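PDB 3BZW: putative lipase from Bacteroides thetaiotaomicron VPI-5482, which probably hydrolyses ester bonds as a lipase or acylhydrolase of the GDSL-like (SGNH hydrolase) family, perhaps acting on lysophospholipids. Local coordinates for residues 79-84 and 156-161. Sequence-based numbering, arbitrary orientation.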
loop_
_atom_site.group_PDB
_atom_site.type_symbol
_atom_site.label_atom_id
_atom_site.label_comp_id
_atom_site.label_asym_id
_atom_site.label_seq_id
_atom_site.Cartn_x
_atom_site.Cartn_y
_atom_site.Cartn_z
ATOM N N GLU A 79 19.553 -21.831 -35.896
ATOM C CA GLU A 79 20.669 -22.136 -36.789
ATOM C C GLU A 79 20.237 -23.066 -37.916
ATOM O O GLU A 79 20.651 -22.893 -39.063
ATOM C CB GLU A 79 21.814 -22.779 -36.000
ATOM C CG GLU A 79 22.687 -21.791 -35.246
ATOM C CD GLU A 79 23.474 -22.447 -34.125
ATOM O OE1 GLU A 79 23.899 -23.611 -34.293
ATOM O OE2 GLU A 79 23.677 -21.792 -33.079
ATOM N N LYS A 80 19.404 -24.050 -37.589
ATOM C CA LYS A 80 18.940 -24.993 -38.594
ATOM C C LYS A 80 18.023 -24.275 -39.578
ATOM O O LYS A 80 18.061 -24.535 -40.781
ATOM C CB LYS A 80 18.211 -26.169 -37.935
ATOM C CG LYS A 80 18.080 -27.381 -38.846
ATOM C CD LYS A 80 17.458 -28.573 -38.136
ATOM C CE LYS A 80 17.411 -29.778 -39.067
ATOM N NZ LYS A 80 16.670 -30.931 -38.482
ATOM N N LEU A 81 17.204 -23.366 -39.062
ATOM C CA LEU A 81 16.298 -22.592 -39.899
ATOM C C LEU A 81 17.116 -21.758 -40.884
ATOM O O LEU A 81 16.808 -21.713 -42.073
ATOM C CB LEU A 81 15.438 -21.671 -39.028
ATOM C CG LEU A 81 14.585 -20.610 -39.725
ATOM C CD1 LEU A 81 13.531 -21.272 -40.596
ATOM C CD2 LEU A 81 13.927 -19.725 -38.672
ATOM N N LYS A 82 18.160 -21.104 -40.383
ATOM C CA LYS A 82 19.026 -20.271 -41.217
ATOM C C LYS A 82 19.673 -21.122 -42.307
ATOM O O LYS A 82 19.671 -20.760 -43.486
ATOM C CB LYS A 82 20.124 -19.624 -40.364
ATOM C CG LYS A 82 21.003 -18.613 -41.109
ATOM C CD LYS A 82 20.211 -17.363 -41.473
ATOM C CE LYS A 82 21.039 -16.361 -42.270
ATOM N NZ LYS A 82 22.210 -15.846 -41.518
ATOM N N LYS A 83 20.218 -22.261 -41.901
ATOM C CA LYS A 83 20.880 -23.175 -42.823
ATOM C C LYS A 83 19.967 -23.679 -43.939
ATOM O O LYS A 83 20.309 -23.604 -45.119
ATOM C CB LYS A 83 21.434 -24.377 -42.052
ATOM C CG LYS A 83 22.054 -25.454 -42.933
ATOM C CD LYS A 83 22.339 -26.723 -42.139
ATOM C CE LYS A 83 22.772 -27.863 -43.053
ATOM N NZ LYS A 83 22.987 -29.144 -42.307
ATOM N N GLU A 84 18.799 -24.184 -43.564
ATOM C CA GLU A 84 17.877 -24.744 -44.542
ATOM C C GLU A 84 16.978 -23.763 -45.292
ATOM O O GLU A 84 16.605 -24.031 -46.433
ATOM C CB GLU A 84 17.015 -25.814 -43.871
ATOM C CG GLU A 84 17.818 -26.795 -43.018
ATOM C CD GLU A 84 16.960 -27.889 -42.417
ATOM O OE1 GLU A 84 15.802 -27.601 -42.061
ATOM O OE2 GLU A 84 17.448 -29.030 -42.289
ATOM N N LYS A 156 21.231 -12.102 -34.137
ATOM C CA LYS A 156 22.484 -12.204 -34.882
ATOM C C LYS A 156 22.261 -12.886 -36.233
ATOM O O LYS A 156 22.835 -12.483 -37.246
ATOM C CB LYS A 156 23.520 -13.003 -34.082
ATOM C CG LYS A 156 24.222 -12.218 -32.982
ATOM C CD LYS A 156 25.107 -13.136 -32.148
ATOM C CE LYS A 156 26.442 -12.491 -31.819
ATOM N NZ LYS A 156 27.261 -12.274 -33.049
ATOM N N LEU A 157 21.419 -13.915 -36.240
ATOM C CA LEU A 157 21.132 -14.667 -37.458
ATOM C C LEU A 157 20.091 -14.016 -38.366
ATOM O O LEU A 157 20.181 -14.104 -39.594
ATOM C CB LEU A 157 20.666 -16.079 -37.096
ATOM C CG LEU A 157 21.670 -16.988 -36.383
ATOM C CD1 LEU A 157 20.951 -18.207 -35.826
ATOM C CD2 LEU A 157 22.768 -17.408 -37.353
ATOM N N PHE A 158 19.111 -13.354 -37.762
ATOM C CA PHE A 158 18.036 -12.718 -38.518
ATOM C C PHE A 158 17.809 -11.282 -38.057
ATOM O O PHE A 158 16.702 -10.918 -37.663
ATOM C CB PHE A 158 16.751 -13.527 -38.322
ATOM C CG PHE A 158 16.896 -14.986 -38.655
ATOM C CD1 PHE A 158 16.873 -15.417 -39.977
ATOM C CD2 PHE A 158 17.058 -15.932 -37.645
ATOM C CE1 PHE A 158 17.006 -16.771 -40.289
ATOM C CE2 PHE A 158 17.192 -17.288 -37.946
ATOM C CZ PHE A 158 17.165 -17.707 -39.267
ATOM N N PRO A 159 18.849 -10.436 -38.130
ATOM C CA PRO A 159 18.737 -9.038 -37.700
ATOM C C PRO A 159 17.720 -8.158 -38.420
ATOM O O PRO A 159 17.252 -7.169 -37.853
ATOM C CB PRO A 159 20.170 -8.516 -37.856
ATOM C CG PRO A 159 20.681 -9.301 -39.017
ATOM C CD PRO A 159 20.182 -10.701 -38.704
ATOM N N ASP A 160 17.367 -8.514 -39.652
ATOM C CA ASP A 160 16.428 -7.705 -40.432
ATOM C C ASP A 160 15.042 -8.322 -40.565
ATOM O O ASP A 160 14.236 -7.885 -41.390
ATOM C CB ASP A 160 17.009 -7.456 -41.829
ATOM C CG ASP A 160 17.166 -8.741 -42.637
ATOM O OD1 ASP A 160 17.165 -9.839 -42.035
ATOM O OD2 ASP A 160 17.307 -8.651 -43.873
ATOM N N LYS A 161 14.758 -9.326 -39.745
ATOM C CA LYS A 161 13.472 -10.006 -39.803
ATOM C C LYS A 161 12.561 -9.692 -38.625
ATOM O O LYS A 161 13.001 -9.196 -37.585
ATOM C CB LYS A 161 13.683 -11.523 -39.851
ATOM C CG LYS A 161 14.618 -12.014 -40.946
ATOM C CD LYS A 161 14.075 -11.732 -42.341
ATOM C CE LYS A 161 14.989 -12.352 -43.396
ATOM N NZ LYS A 161 14.495 -12.152 -44.781
#
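K82 leaves its helix with CG opposite the backbone N (chi1 -174°), then bends at chi2 (69°) and again at chi4, a course that carries its chain along the F158 ring and its amine to the carbonyl of L157. F158 has CG turned beside its own N (chi1 -54°), which brings its ring alongside that chain. The two side chains pass in opposite directions, as the order of contacts indicates: K82 CB, near the start of its chain, lies 3.7 Å from F158 CZ at the far end of the ring, while K82 CD, farther out, lies 3.5 Å from F158 CE1, one atom back toward the F158 backbone. K82 NZ ends 3.3 Å from L157 O, a weak hydrogen bond. K82 NZ also lies 5.8 Å from the centroid of the F158 ring, long enough for at most a weak cation-pi attraction. In the three-layer alpha/beta/alpha fold of SGNH hydrolases, this contact joins helix 74-85 to the C-terminal end of helix 143-157, where F158 is the first residue to break the helical backbone conformation and opens a type I turn leading into strand 162-166. Deeper in, L81 CD2 meets F158 CZ at 3.9 Å, and both side chains also rest on I92 of strand 91-95. Nearer the surface, L157 CD1 sits 4.0 Å from E79 CG, while within the turn P159 O accepts a hydrogen bond from Q229 of a second subunit.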